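Local coordinates for Thiol:disulfide interchange protein dsbC (Haemophilus influenzae, PDB 1T3B) that probably shuffles and transfers disulfide bonds in periplasmic proteins as a homodimeric, thioredoxin-family disulfide isomerase, at residues A[119-127]-A[167-175]; A[90-101]-A[179-187]. All blocks are in the same frame, centred on the assembly; numbering follows the deposited sequence.

Overall arrangement
Both contacts lie in the thioredoxin-like domain of the chain, their centres about 9 Å apart, and they share one mixed sheet. Contact 2 joins strand 88-94 and the start of helix 99-105 to strand 184-186, an outer strand of that sheet; contact 1 sets helix 166-177 against the end of strand 116-122, the neighbour of 88-94 on its other side. Along the chain contact 1 is nested within the loop that contact 2 closes, and helix 166-177 leads, through the loop with T182 and cis-P183, into strand 184-186. Contact 2 holds the redox-active disulfide C98-C101, and the side chain of R125 of contact 1 touches C98, so the loop after strand 116-122 borders the active site.

Contact 1 of 2, residues A[119-127]-A[167-175]; sequences RYLAFPRAG and VKKHYELGI
The rings of F123 and Y171 form an offset stack, centroids 4.7 Å apart and planes only 13° from parallel. Y171 CE1 sits over one face of F123, toward the rim, and F123 CE1 lies likewise over a face of Y171; the backbone N of I175 comes up to the F123 edge, and the backbone N of P124 lies at the edge of Y171, in its plane. The third flat group, H170, takes L121 CD2 over the centre of one face, 3.3 Å from the ring centroid in a CH-pi contact. That same imidazole is gripped from the strand backbone: A122 N donates to H170 ND1 at 3.2 Å, an almost straight bond (176°), though the donor is tilted out of the ring plane. A methyl on its face and an N-H on ND1 thus fix how the ring is turned, and its NE2 has a weak bond to E77.

Y171 reaches the loop because its CG is anti to the backbone N (chi1 -174°), which carries the ring out beside P124, with P124 CD 4.1 Å from Y171 CD1. Nearer the start of the helix segment, A122 CB packs on V167 CG1 at 3.6 Å. G174 CA passes 4.1 Å from F123 CE1.

Here the helix preceding the cis-proline strand packs on the central sheet of the thioredoxin-like domain. Segment 167-175 crosses strand residues 119-122 nearly at a right angle, the two short axes 7.2 Å apart at closest. W140 of helix 131-141 meets H170 and A122, L71 of helix 63-72 touches L121 and L173, and strand 88-94 runs alongside through backbone bonds to R119 and L121.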
ATOM      1  N   ARG A 119      15.503 -12.710 -24.807  1.00 70.83           N
ATOM      2  CA  ARG A 119      15.827 -13.681 -23.766  1.00 70.68           C
ATOM      3  C   ARG A 119      14.543 -14.157 -23.095  1.00 70.10           C
ATOM      4  O   ARG A 119      13.847 -13.375 -22.463  1.00 72.59           O
ATOM      5  CB  ARG A 119      16.750 -13.038 -22.729  1.00 72.43           C
ATOM      6  CG  ARG A 119      17.757 -12.060 -23.325  1.00 74.05           C
ATOM      7  CD  ARG A 119      18.853 -11.694 -22.334  1.00 74.83           C
ATOM      8  NE  ARG A 119      18.304 -11.207 -21.075  1.00 75.97           N
ATOM      9  CZ  ARG A 119      19.031 -10.795 -20.045  1.00 75.04           C
ATOM     10  NH1 ARG A 119      20.356 -10.808 -20.116  1.00 74.73           N
ATOM     11  NH2 ARG A 119      18.431 -10.368 -18.942  1.00 74.51           N
ATOM     12  N   TYR A 120      14.230 -15.438 -23.226  1.00 69.27           N
ATOM     13  CA  TYR A 120      13.007 -15.961 -22.646  1.00 68.59           C
ATOM     14  C   TYR A 120      13.100 -16.515 -21.241  1.00 68.41           C
ATOM     15  O   TYR A 120      14.037 -17.223 -20.879  1.00 68.65           O
ATOM     16  CB  TYR A 120      12.395 -17.071 -23.507  1.00 68.36           C
ATOM     17  CG  TYR A 120      11.913 -16.686 -24.882  1.00 65.78           C
ATOM     18  CD1 TYR A 120      10.905 -15.741 -25.071  1.00 66.77           C
ATOM     19  CD2 TYR A 120      12.443 -17.307 -26.000  1.00 65.62           C
ATOM     20  CE1 TYR A 120      10.442 -15.433 -26.354  1.00 65.30           C
ATOM     21  CE2 TYR A 120      11.988 -17.005 -27.271  1.00 66.40           C
ATOM     22  CZ  TYR A 120      10.999 -16.076 -27.444  1.00 65.45           C
ATOM     23  OH  TYR A 120      10.605 -15.802 -28.725  1.00 68.00           O
ATOM     24  N   LEU A 121      12.066 -16.187 -20.479  1.00 67.94           N
ATOM     25  CA  LEU A 121      11.859 -16.644 -19.125  1.00 66.57           C
ATOM     26  C   LEU A 121      10.499 -17.305 -19.280  1.00 65.24           C
ATOM     27  O   LEU A 121       9.732 -16.936 -20.160  1.00 64.67           O
ATOM     28  CB  LEU A 121      11.768 -15.464 -18.166  1.00 66.92           C
ATOM     29  CG  LEU A 121      13.118 -14.935 -17.709  1.00 68.54           C
ATOM     30  CD1 LEU A 121      12.947 -13.740 -16.836  1.00 67.54           C
ATOM     31  CD2 LEU A 121      13.826 -16.032 -16.948  1.00 69.64           C
ATOM     32  N   ALA A 122      10.191 -18.279 -18.442  1.00 63.60           N
ATOM     33  CA  ALA A 122       8.914 -18.949 -18.567  1.00 63.21           C
ATOM     34  C   ALA A 122       7.837 -18.296 -17.725  1.00 64.19           C
ATOM     35  O   ALA A 122       8.095 -17.742 -16.657  1.00 64.29           O
ATOM     36  CB  ALA A 122       9.043 -20.417 -18.181  1.00 60.70           C
ATOM     37  N   PHE A 123       6.614 -18.370 -18.219  1.00 64.56           N
ATOM     38  CA  PHE A 123       5.508 -17.830 -17.483  1.00 65.82           C
ATOM     39  C   PHE A 123       4.270 -18.665 -17.725  1.00 67.75           C
ATOM     40  O   PHE A 123       3.400 -18.275 -18.499  1.00 68.17           O
ATOM     41  CB  PHE A 123       5.232 -16.382 -17.878  1.00 65.23           C
ATOM     42  CG  PHE A 123       4.308 -15.676 -16.930  1.00 67.73           C
ATOM     43  CD1 PHE A 123       4.786 -15.145 -15.734  1.00 67.11           C
ATOM     44  CD2 PHE A 123       2.943 -15.610 -17.191  1.00 68.60           C
ATOM     45  CE1 PHE A 123       3.925 -14.564 -14.819  1.00 65.93           C
ATOM     46  CE2 PHE A 123       2.071 -15.031 -16.277  1.00 68.56           C
ATOM     47  CZ  PHE A 123       2.566 -14.511 -15.091  1.00 67.25           C
ATOM     48  N   PRO A 124       4.191 -19.851 -17.101  1.00 69.03           N
ATOM     49  CA  PRO A 124       3.004 -20.694 -17.293  1.00 71.21           C
ATOM     50  C   PRO A 124       1.784 -20.100 -16.575  1.00 73.09           C
ATOM     51  O   PRO A 124       1.635 -20.198 -15.352  1.00 72.51           O
ATOM     52  CB  PRO A 124       3.441 -22.056 -16.743  1.00 71.49           C
ATOM     53  CG  PRO A 124       4.543 -21.731 -15.805  1.00 72.29           C
ATOM     54  CD  PRO A 124       5.286 -20.624 -16.496  1.00 70.68           C
ATOM     55  N   ARG A 125       0.921 -19.478 -17.371  1.00 74.76           N
ATOM     56  CA  ARG A 125      -0.283 -18.807 -16.889  1.00 76.85           C
ATOM     57  C   ARG A 125      -1.258 -19.671 -16.090  1.00 78.69           C
ATOM     58  O   ARG A 125      -1.625 -19.311 -14.973  1.00 79.20           O
ATOM     59  CB  ARG A 125      -1.003 -18.155 -18.075  1.00 74.50           C
ATOM     60  CG  ARG A 125      -0.195 -17.046 -18.728  1.00 72.59           C
ATOM     61  CD  ARG A 125      -0.831 -16.570 -20.022  1.00 71.46           C
ATOM     62  NE  ARG A 125      -1.029 -17.652 -20.979  1.00 70.45           N
ATOM     63  CZ  ARG A 125      -1.495 -17.482 -22.211  1.00 70.02           C
ATOM     64  NH1 ARG A 125      -1.806 -16.268 -22.633  1.00 71.60           N
ATOM     65  NH2 ARG A 125      -1.660 -18.524 -23.014  1.00 70.82           N
ATOM     66  N   ALA A 126      -1.682 -20.797 -16.664  1.00 80.15           N
ATOM     67  CA  ALA A 126      -2.613 -21.707 -15.997  1.00 81.82           C
ATOM     68  C   ALA A 126      -1.917 -22.452 -14.849  1.00 82.65           C
ATOM     69  O   ALA A 126      -2.044 -23.675 -14.705  1.00 84.56           O
ATOM     70  CB  ALA A 126      -3.191 -22.705 -17.015  1.00 80.33           C
ATOM     71  N   GLY A 127      -1.176 -21.701 -14.037  1.00 82.62           N
ATOM     72  CA  GLY A 127      -0.469 -22.292 -12.916  1.00 83.33           C
ATOM     73  C   GLY A 127       0.503 -23.406 -13.277  1.00 83.70           C
ATOM     74  O   GLY A 127       0.594 -23.817 -14.434  1.00 82.16           O
ATOM     75  N   VAL A 167      10.569 -23.037 -13.813  1.00 70.20           N
ATOM     76  CA  VAL A 167       9.496 -22.303 -14.455  1.00 70.62           C
ATOM     77  C   VAL A 167       8.738 -21.608 -13.339  1.00 71.69           C
ATOM     78  O   VAL A 167       8.218 -20.504 -13.513  1.00 72.84           O
ATOM     79  CB  VAL A 167       8.558 -23.237 -15.251  1.00 69.94           C
ATOM     80  CG1 VAL A 167       9.200 -23.600 -16.574  1.00 68.74           C
ATOM     81  CG2 VAL A 167       8.274 -24.490 -14.459  1.00 71.99           C
ATOM     82  N   LYS A 168       8.711 -22.252 -12.180  1.00 72.44           N
ATOM     83  CA  LYS A 168       8.042 -21.696 -11.017  1.00 72.72           C
ATOM     84  C   LYS A 168       8.789 -20.453 -10.562  1.00 73.53           C
ATOM     85  O   LYS A 168       8.181 -19.410 -10.320  1.00 74.29           O
ATOM     86  CB  LYS A 168       7.999 -22.736  -9.902  1.00 75.15           C
ATOM     87  CG  LYS A 168       7.099 -22.392  -8.730  1.00 75.01           C
ATOM     88  CD  LYS A 168       6.954 -23.597  -7.795  1.00 75.99           C
ATOM     89  CE  LYS A 168       6.268 -23.207  -6.507  1.00 77.59           C
ATOM     90  NZ  LYS A 168       6.982 -22.082  -5.825  1.00 78.33           N
ATOM     91  N   LYS A 169      10.109 -20.551 -10.466  1.00 73.81           N
ATOM     92  CA  LYS A 169      10.898 -19.403 -10.046  1.00 74.55           C
ATOM     93  C   LYS A 169      10.723 -18.258 -11.041  1.00 75.95           C
ATOM     94  O   LYS A 169      10.659 -17.098 -10.656  1.00 74.83           O
ATOM     95  CB  LYS A 169      12.376 -19.784  -9.911  1.00 75.00           C
ATOM     96  CG  LYS A 169      13.282 -18.629  -9.495  1.00 75.08           C
ATOM     97  CD  LYS A 169      14.660 -19.123  -9.090  1.00 75.31           C
ATOM     98  CE  LYS A 169      15.399 -19.791 -10.245  1.00 74.02           C
ATOM     99  NZ  LYS A 169      16.681 -20.413  -9.786  1.00 74.72           N
ATOM    100  N   HIS A 170      10.631 -18.588 -12.324  1.00 76.46           N
ATOM    101  CA  HIS A 170      10.441 -17.572 -13.356  1.00 77.18           C
ATOM    102  C   HIS A 170       9.053 -16.966 -13.237  1.00 77.13           C
ATOM    103  O   HIS A 170       8.855 -15.776 -13.453  1.00 77.67           O
ATOM    104  CB  HIS A 170      10.601 -18.183 -14.751  1.00 78.71           C
ATOM    105  CG  HIS A 170      12.007 -18.569 -15.084  1.00 80.60           C
ATOM    106  ND1 HIS A 170      12.343 -19.225 -16.249  1.00 79.93           N
ATOM    107  CD2 HIS A 170      13.167 -18.371 -14.415  1.00 81.52           C
ATOM    108  CE1 HIS A 170      13.649 -19.411 -16.283  1.00 81.50           C
ATOM    109  NE2 HIS A 170      14.175 -18.903 -15.182  1.00 82.32           N
ATOM    110  N   TYR A 171       8.090 -17.804 -12.898  1.00 77.53           N
ATOM    111  CA  TYR A 171       6.717 -17.367 -12.743  1.00 77.81           C
ATOM    112  C   TYR A 171       6.599 -16.329 -11.630  1.00 77.51           C
ATOM    113  O   TYR A 171       6.151 -15.210 -11.839  1.00 78.34           O
ATOM    114  CB  TYR A 171       5.860 -18.567 -12.402  1.00 79.54           C
ATOM    115  CG  TYR A 171       4.405 -18.248 -12.349  1.00 81.26           C
ATOM    116  CD1 TYR A 171       3.614 -18.358 -13.484  1.00 82.00           C
ATOM    117  CD2 TYR A 171       3.809 -17.837 -11.161  1.00 81.66           C
ATOM    118  CE1 TYR A 171       2.258 -18.071 -13.436  1.00 84.39           C
ATOM    119  CE2 TYR A 171       2.458 -17.548 -11.100  1.00 83.28           C
ATOM    120  CZ  TYR A 171       1.684 -17.665 -12.238  1.00 84.38           C
ATOM    121  OH  TYR A 171       0.341 -17.380 -12.185  1.00 85.48           O
ATOM    122  N   GLU A 172       7.004 -16.726 -10.437  1.00 76.95           N
ATOM    123  CA  GLU A 172       6.957 -15.856  -9.283  1.00 76.21           C
ATOM    124  C   GLU A 172       7.668 -14.528  -9.514  1.00 74.89           C
ATOM    125  O   GLU A 172       7.210 -13.500  -9.033  1.00 76.91           O
ATOM    126  CB  GLU A 172       7.539 -16.601  -8.086  1.00 75.94           C
ATOM    127  CG  GLU A 172       6.852 -17.942  -7.861  1.00 76.77           C
ATOM    128  CD  GLU A 172       7.508 -18.761  -6.779  1.00 80.43           C
ATOM    129  OE1 GLU A 172       8.756 -18.782  -6.729  1.00 83.48           O
ATOM    130  OE2 GLU A 172       6.781 -19.399  -5.989  1.00 82.03           O
ATOM    131  N   LEU A 173       8.776 -14.536 -10.246  1.00 73.75           N
ATOM    132  CA  LEU A 173       9.501 -13.292 -10.531  1.00 73.34           C
ATOM    133  C   LEU A 173       8.691 -12.424 -11.469  1.00 73.50           C
ATOM    134  O   LEU A 173       8.806 -11.201 -11.450  1.00 74.23           O
ATOM    135  CB  LEU A 173      10.865 -13.567 -11.180  1.00 73.60           C
ATOM    136  CG  LEU A 173      11.561 -12.372 -11.860  1.00 72.81           C
ATOM    137  CD1 LEU A 173      12.076 -11.407 -10.808  1.00 73.55           C
ATOM    138  CD2 LEU A 173      12.714 -12.847 -12.732  1.00 71.81           C
ATOM    139  N   GLY A 174       7.875 -13.067 -12.298  1.00 74.18           N
ATOM    140  CA  GLY A 174       7.050 -12.341 -13.248  1.00 74.64           C
ATOM    141  C   GLY A 174       5.960 -11.577 -12.535  1.00 75.88           C
ATOM    142  O   GLY A 174       5.674 -10.416 -12.850  1.00 75.56           O
ATOM    143  N   ILE A 175       5.343 -12.231 -11.562  1.00 77.35           N
ATOM    144  CA  ILE A 175       4.294 -11.582 -10.802  1.00 78.33           C
ATOM    145  C   ILE A 175       4.863 -10.353 -10.115  1.00 77.93           C
ATOM    146  O   ILE A 175       4.262  -9.284 -10.161  1.00 79.01           O
ATOM    147  CB  ILE A 175       3.671 -12.542  -9.788  1.00 77.65           C
ATOM    148  CG1 ILE A 175       3.004 -13.690 -10.553  1.00 78.57           C
ATOM    149  CG2 ILE A 175       2.653 -11.815  -8.931  1.00 78.07           C
ATOM    150  CD1 ILE A 175       2.239 -14.652  -9.689  1.00 80.02           C
TER

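Contact 2 of 2, residues A[90-101]-A[179-187]; sequences VTVFMDITCHYC and VRGTPSIVT
T182 OG1 lies between its own backbone N and carbonyl carbon (chi1 53°), which brings the hydroxyl up to the disulfide, 3.3 Å from C101 SG. C101 in turn has SG anti to its carbonyl carbon (chi1 -54°), placing the sulfur against both T182 and P183 CD. C98 SG approaches from the other end of the 2.1 Å bond to C101 SG, and it lies 3.2 Å from T182 O. P183 follows a cis peptide bond, and its CD packs against both sulfurs and against Y100 CB, 3.6 Å away.

A CxxC motif at the start of a helix, faced by a cis-proline loop, is the hallmark of the active site in thioredoxin-family disulfide oxidoreductases, and C98-C101 is this protein's redox-active disulfide. C98 occupies the N-cap position of helix 99-105. Just before it, D95 OD1 accepts from T97 N, which makes an Asx turn that ties down the approach to the helix, and also from T97 OG1.

Beyond the proline the chain enters the sheet as an antiparallel partner of strand 88-94. T91 and V186 make a hydrogen-bonded pair, with V186 N to T91 O at 2.6 Å; F93 and S184 make another, F93 N giving a 2.9 Å bond to S184 O and the return bond being weak. V92 and I185, the non-hydrogen-bonded pair between them, lie side by side on the face that meets helix 199-208 at L202. On the face of T91 and F93, V179 CG2 stands over the F93 ring, while V186 CG2 meets its edge at CE1, 3.6 Å away.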
ATOM      1  N   VAL A  90      16.239  -7.403 -24.429  1.00 80.63           N
ATOM      2  CA  VAL A  90      14.999  -7.511 -23.676  1.00 76.88           C
ATOM      3  C   VAL A  90      14.630  -8.930 -23.246  1.00 73.21           C
ATOM      4  O   VAL A  90      14.798  -9.875 -24.003  1.00 73.48           O
ATOM      5  CB  VAL A  90      13.841  -6.917 -24.486  1.00 76.18           C
ATOM      6  CG1 VAL A  90      14.236  -5.541 -24.978  1.00 76.44           C
ATOM      7  CG2 VAL A  90      13.489  -7.831 -25.660  1.00 75.64           C
ATOM      8  N   THR A  91      14.136  -9.062 -22.016  1.00 68.85           N
ATOM      9  CA  THR A  91      13.703 -10.344 -21.468  1.00 67.00           C
ATOM     10  C   THR A  91      12.186 -10.451 -21.621  1.00 65.43           C
ATOM     11  O   THR A  91      11.445  -9.573 -21.190  1.00 65.21           O
ATOM     12  CB  THR A  91      14.042 -10.470 -19.990  1.00 65.11           C
ATOM     13  OG1 THR A  91      15.438 -10.232 -19.792  1.00 64.55           O
ATOM     14  CG2 THR A  91      13.715 -11.866 -19.507  1.00 63.91           C
ATOM     15  N   VAL A  92      11.730 -11.544 -22.219  1.00 63.50           N
ATOM     16  CA  VAL A  92      10.313 -11.760 -22.479  1.00 60.96           C
ATOM     17  C   VAL A  92       9.753 -12.911 -21.676  1.00 61.04           C
ATOM     18  O   VAL A  92      10.361 -13.979 -21.636  1.00 61.26           O
ATOM     19  CB  VAL A  92      10.101 -12.076 -23.965  1.00 57.12           C
ATOM     20  CG1 VAL A  92       8.664 -12.396 -24.251  1.00 53.71           C
ATOM     21  CG2 VAL A  92      10.574 -10.932 -24.791  1.00 54.92           C
ATOM     22  N   PHE A  93       8.610 -12.697 -21.025  1.00 61.13           N
ATOM     23  CA  PHE A  93       7.964 -13.773 -20.277  1.00 62.69           C
ATOM     24  C   PHE A  93       7.020 -14.406 -21.271  1.00 63.96           C
ATOM     25  O   PHE A  93       6.144 -13.761 -21.831  1.00 65.07           O
ATOM     26  CB  PHE A  93       7.219 -13.249 -19.057  1.00 60.83           C
ATOM     27  CG  PHE A  93       8.123 -12.872 -17.921  1.00 61.00           C
ATOM     28  CD1 PHE A  93       8.736 -11.625 -17.884  1.00 61.91           C
ATOM     29  CD2 PHE A  93       8.386 -13.775 -16.897  1.00 59.05           C
ATOM     30  CE1 PHE A  93       9.599 -11.286 -16.840  1.00 61.77           C
ATOM     31  CE2 PHE A  93       9.242 -13.448 -15.858  1.00 59.12           C
ATOM     32  CZ  PHE A  93       9.850 -12.201 -15.829  1.00 59.03           C
ATOM     33  N   MET A  94       7.199 -15.690 -21.498  1.00 66.17           N
ATOM     34  CA  MET A  94       6.419 -16.337 -22.515  1.00 69.70           C
ATOM     35  C   MET A  94       5.751 -17.630 -22.087  1.00 68.81           C
ATOM     36  O   MET A  94       6.165 -18.264 -21.123  1.00 68.65           O
ATOM     37  CB  MET A  94       7.355 -16.546 -23.699  1.00 73.97           C
ATOM     38  CG  MET A  94       6.823 -17.374 -24.804  1.00 79.46           C
ATOM     39  SD  MET A  94       8.082 -18.570 -25.242  1.00 87.32           S
ATOM     40  CE  MET A  94       7.767 -19.828 -24.061  1.00 82.73           C
ATOM     41  N   ASP A  95       4.692 -17.994 -22.802  1.00 69.15           N
ATOM     42  CA  ASP A  95       3.945 -19.216 -22.539  1.00 69.68           C
ATOM     43  C   ASP A  95       3.842 -19.946 -23.876  1.00 68.78           C
ATOM     44  O   ASP A  95       3.710 -19.317 -24.919  1.00 69.35           O
ATOM     45  CB  ASP A  95       2.556 -18.885 -21.995  1.00 71.59           C
ATOM     46  CG  ASP A  95       1.837 -20.105 -21.457  1.00 75.28           C
ATOM     47  OD1 ASP A  95       1.727 -21.103 -22.207  1.00 77.15           O
ATOM     48  OD2 ASP A  95       1.386 -20.067 -20.290  1.00 74.51           O
ATOM     49  N   ILE A  96       3.890 -21.269 -23.850  1.00 68.18           N
ATOM     50  CA  ILE A  96       3.870 -22.041 -25.083  1.00 68.43           C
ATOM     51  C   ILE A  96       2.513 -22.213 -25.724  1.00 70.21           C
ATOM     52  O   ILE A  96       2.407 -22.627 -26.879  1.00 72.58           O
ATOM     53  CB  ILE A  96       4.504 -23.428 -24.866  1.00 67.63           C
ATOM     54  CG1 ILE A  96       3.834 -24.130 -23.690  1.00 67.49           C
ATOM     55  CG2 ILE A  96       5.977 -23.276 -24.598  1.00 63.73           C
ATOM     56  CD1 ILE A  96       4.366 -25.488 -23.425  1.00 66.13           C
ATOM     57  N   THR A  97       1.474 -21.884 -24.981  1.00 70.06           N
ATOM     58  CA  THR A  97       0.126 -22.020 -25.498  1.00 71.84           C
ATOM     59  C   THR A  97      -0.462 -20.640 -25.772  1.00 72.49           C
ATOM     60  O   THR A  97      -1.671 -20.450 -25.664  1.00 71.97           O
ATOM     61  CB  THR A  97      -0.762 -22.731 -24.471  1.00 75.07           C
ATOM     62  OG1 THR A  97      -0.748 -21.988 -23.236  1.00 75.12           O
ATOM     63  CG2 THR A  97      -0.267 -24.154 -24.230  1.00 73.29           C
ATOM     64  N   CYS A  98       0.386 -19.680 -26.128  1.00 71.53           N
ATOM     65  CA  CYS A  98      -0.074 -18.321 -26.368  1.00 71.50           C
ATOM     66  C   CYS A  98       0.225 -17.833 -27.789  1.00 71.60           C
ATOM     67  O   CYS A  98       1.381 -17.690 -28.184  1.00 71.28           O
ATOM     68  CB  CYS A  98       0.534 -17.403 -25.292  1.00 70.78           C
ATOM     69  SG  CYS A  98       1.116 -15.750 -25.781  1.00 77.53           S
ATOM     70  N   HIS A  99      -0.838 -17.586 -28.553  1.00 70.08           N
ATOM     71  CA  HIS A  99      -0.738 -17.135 -29.943  1.00 69.85           C
ATOM     72  C   HIS A  99       0.251 -16.016 -30.231  1.00 69.17           C
ATOM     73  O   HIS A  99       1.000 -16.080 -31.211  1.00 69.39           O
ATOM     74  CB  HIS A  99      -2.114 -16.711 -30.462  1.00 70.72           C
ATOM     75  CG  HIS A  99      -2.093 -16.143 -31.852  1.00 73.80           C
ATOM     76  ND1 HIS A  99      -2.443 -14.837 -32.126  1.00 73.40           N
ATOM     77  CD2 HIS A  99      -1.768 -16.701 -33.044  1.00 74.97           C
ATOM     78  CE1 HIS A  99      -2.334 -14.615 -33.424  1.00 73.14           C
ATOM     79  NE2 HIS A  99      -1.927 -15.728 -34.005  1.00 75.73           N
ATOM     80  N   TYR A 100       0.249 -14.988 -29.392  1.00 67.59           N
ATOM     81  CA  TYR A 100       1.138 -13.853 -29.585  1.00 67.08           C
ATOM     82  C   TYR A 100       2.565 -14.141 -29.157  1.00 68.02           C
ATOM     83  O   TYR A 100       3.506 -13.553 -29.684  1.00 68.12           O
ATOM     84  CB  TYR A 100       0.581 -12.618 -28.861  1.00 68.06           C
ATOM     85  CG  TYR A 100      -0.512 -11.909 -29.643  1.00 68.66           C
ATOM     86  CD1 TYR A 100      -0.212 -11.196 -30.801  1.00 69.44           C
ATOM     87  CD2 TYR A 100      -1.850 -11.981 -29.247  1.00 68.49           C
ATOM     88  CE1 TYR A 100      -1.212 -10.574 -31.546  1.00 69.38           C
ATOM     89  CE2 TYR A 100      -2.856 -11.366 -29.990  1.00 68.26           C
ATOM     90  CZ  TYR A 100      -2.527 -10.667 -31.136  1.00 68.70           C
ATOM     91  OH  TYR A 100      -3.511 -10.067 -31.875  1.00 67.83           O
ATOM     92  N   CYS A 101       2.734 -15.030 -28.190  1.00 67.56           N
ATOM     93  CA  CYS A 101       4.077 -15.393 -27.774  1.00 69.53           C
ATOM     94  C   CYS A 101       4.591 -16.134 -28.997  1.00 68.54           C
ATOM     95  O   CYS A 101       5.733 -15.971 -29.420  1.00 69.53           O
ATOM     96  CB  CYS A 101       4.044 -16.345 -26.582  1.00 69.78           C
ATOM     97  SG  CYS A 101       3.083 -15.722 -25.178  1.00 80.71           S
ATOM     98  N   VAL A 179       3.478  -9.075 -14.228  1.00 70.82           N
ATOM     99  CA  VAL A 179       3.081  -9.680 -15.487  1.00 69.88           C
ATOM    100  C   VAL A 179       1.667 -10.207 -15.306  1.00 68.49           C
ATOM    101  O   VAL A 179       1.384 -10.914 -14.342  1.00 68.66           O
ATOM    102  CB  VAL A 179       4.017 -10.844 -15.890  1.00 69.89           C
ATOM    103  CG1 VAL A 179       3.722 -11.277 -17.332  1.00 67.10           C
ATOM    104  CG2 VAL A 179       5.466 -10.415 -15.744  1.00 68.93           C
ATOM    105  N   ARG A 180       0.782  -9.863 -16.231  1.00 67.93           N
ATOM    106  CA  ARG A 180      -0.602 -10.299 -16.136  1.00 69.36           C
ATOM    107  C   ARG A 180      -1.073 -11.013 -17.399  1.00 69.31           C
ATOM    108  O   ARG A 180      -2.257 -11.270 -17.595  1.00 70.50           O
ATOM    109  CB  ARG A 180      -1.481  -9.086 -15.830  1.00 69.09           C
ATOM    110  CG  ARG A 180      -1.042  -8.356 -14.579  1.00 69.91           C
ATOM    111  CD  ARG A 180      -1.849  -7.110 -14.337  1.00 73.84           C
ATOM    112  NE  ARG A 180      -3.287  -7.379 -14.307  1.00 76.71           N
ATOM    113  CZ  ARG A 180      -4.199  -6.546 -13.813  1.00 78.15           C
ATOM    114  NH1 ARG A 180      -3.839  -5.377 -13.296  1.00 76.97           N
ATOM    115  NH2 ARG A 180      -5.478  -6.887 -13.835  1.00 79.36           N
ATOM    116  N   GLY A 181      -0.124 -11.344 -18.255  1.00 70.78           N
ATOM    117  CA  GLY A 181      -0.447 -12.031 -19.490  1.00 71.00           C
ATOM    118  C   GLY A 181       0.829 -12.175 -20.287  1.00 69.89           C
ATOM    119  O   GLY A 181       1.878 -11.690 -19.861  1.00 70.01           O
ATOM    120  N   THR A 182       0.752 -12.825 -21.440  1.00 68.14           N
ATOM    121  CA  THR A 182       1.939 -13.014 -22.257  1.00 64.89           C
ATOM    122  C   THR A 182       1.674 -12.783 -23.733  1.00 65.78           C
ATOM    123  O   THR A 182       0.570 -12.984 -24.216  1.00 66.53           O
ATOM    124  CB  THR A 182       2.525 -14.435 -22.046  1.00 66.05           C
ATOM    125  OG1 THR A 182       1.500 -15.415 -22.252  1.00 64.00           O
ATOM    126  CG2 THR A 182       3.069 -14.584 -20.629  1.00 64.55           C
ATOM    127  N   PRO A 183       2.698 -12.352 -24.472  1.00 66.30           N
ATOM    128  CA  PRO A 183       4.049 -12.092 -23.977  1.00 65.15           C
ATOM    129  C   PRO A 183       4.144 -10.792 -23.197  1.00 67.48           C
ATOM    130  O   PRO A 183       3.260  -9.941 -23.270  1.00 68.86           O
ATOM    131  CB  PRO A 183       4.867 -12.044 -25.258  1.00 65.59           C
ATOM    132  CG  PRO A 183       3.919 -11.432 -26.207  1.00 64.36           C
ATOM    133  CD  PRO A 183       2.637 -12.164 -25.928  1.00 64.81           C
ATOM    134  N   SER A 184       5.228 -10.645 -22.447  1.00 68.72           N
ATOM    135  CA  SER A 184       5.462  -9.434 -21.680  1.00 67.87           C
ATOM    136  C   SER A 184       6.959  -9.187 -21.734  1.00 67.70           C
ATOM    137  O   SER A 184       7.730  -9.983 -21.220  1.00 69.63           O
ATOM    138  CB  SER A 184       4.995  -9.604 -20.229  1.00 68.90           C
ATOM    139  OG  SER A 184       3.590  -9.776 -20.153  1.00 67.35           O
ATOM    140  N   ILE A 185       7.348  -8.085 -22.374  1.00 67.10           N
ATOM    141  CA  ILE A 185       8.740  -7.686 -22.553  1.00 64.83           C
ATOM    142  C   ILE A 185       9.261  -6.800 -21.427  1.00 66.96           C
ATOM    143  O   ILE A 185       8.732  -5.722 -21.186  1.00 67.42           O
ATOM    144  CB  ILE A 185       8.919  -6.881 -23.849  1.00 62.14           C
ATOM    145  CG1 ILE A 185       8.505  -7.697 -25.076  1.00 60.51           C
ATOM    146  CG2 ILE A 185      10.341  -6.424 -23.952  1.00 61.67           C
ATOM    147  CD1 ILE A 185       7.058  -7.564 -25.471  1.00 58.35           C
ATOM    148  N   VAL A 186      10.308  -7.240 -20.743  1.00 68.39           N
ATOM    149  CA  VAL A 186      10.891  -6.443 -19.670  1.00 70.02           C
ATOM    150  C   VAL A 186      12.154  -5.804 -20.202  1.00 71.22           C
ATOM    151  O   VAL A 186      13.086  -6.482 -20.612  1.00 71.02           O
ATOM    152  CB  VAL A 186      11.251  -7.291 -18.448  1.00 70.26           C
ATOM    153  CG1 VAL A 186      11.958  -6.432 -17.416  1.00 69.11           C
ATOM    154  CG2 VAL A 186       9.996  -7.896 -17.865  1.00 72.97           C
ATOM    155  N   THR A 187      12.173  -4.484 -20.194  1.00 74.04           N
ATOM    156  CA  THR A 187      13.301  -3.717 -20.697  1.00 75.82           C
ATOM    157  C   THR A 187      14.579  -3.975 -19.916  1.00 76.54           C
ATOM    158  O   THR A 187      14.540  -4.439 -18.785  1.00 77.52           O
ATOM    159  CB  THR A 187      12.964  -2.220 -20.662  1.00 76.40           C
ATOM    160  OG1 THR A 187      13.109  -1.664 -21.977  1.00 76.38           O
ATOM    161  CG2 THR A 187      13.858  -1.493 -19.678  1.00 75.96           C
TER
HETATM  162  O   HOH W   1      16.023  -7.477 -20.158  1.00 61.56           O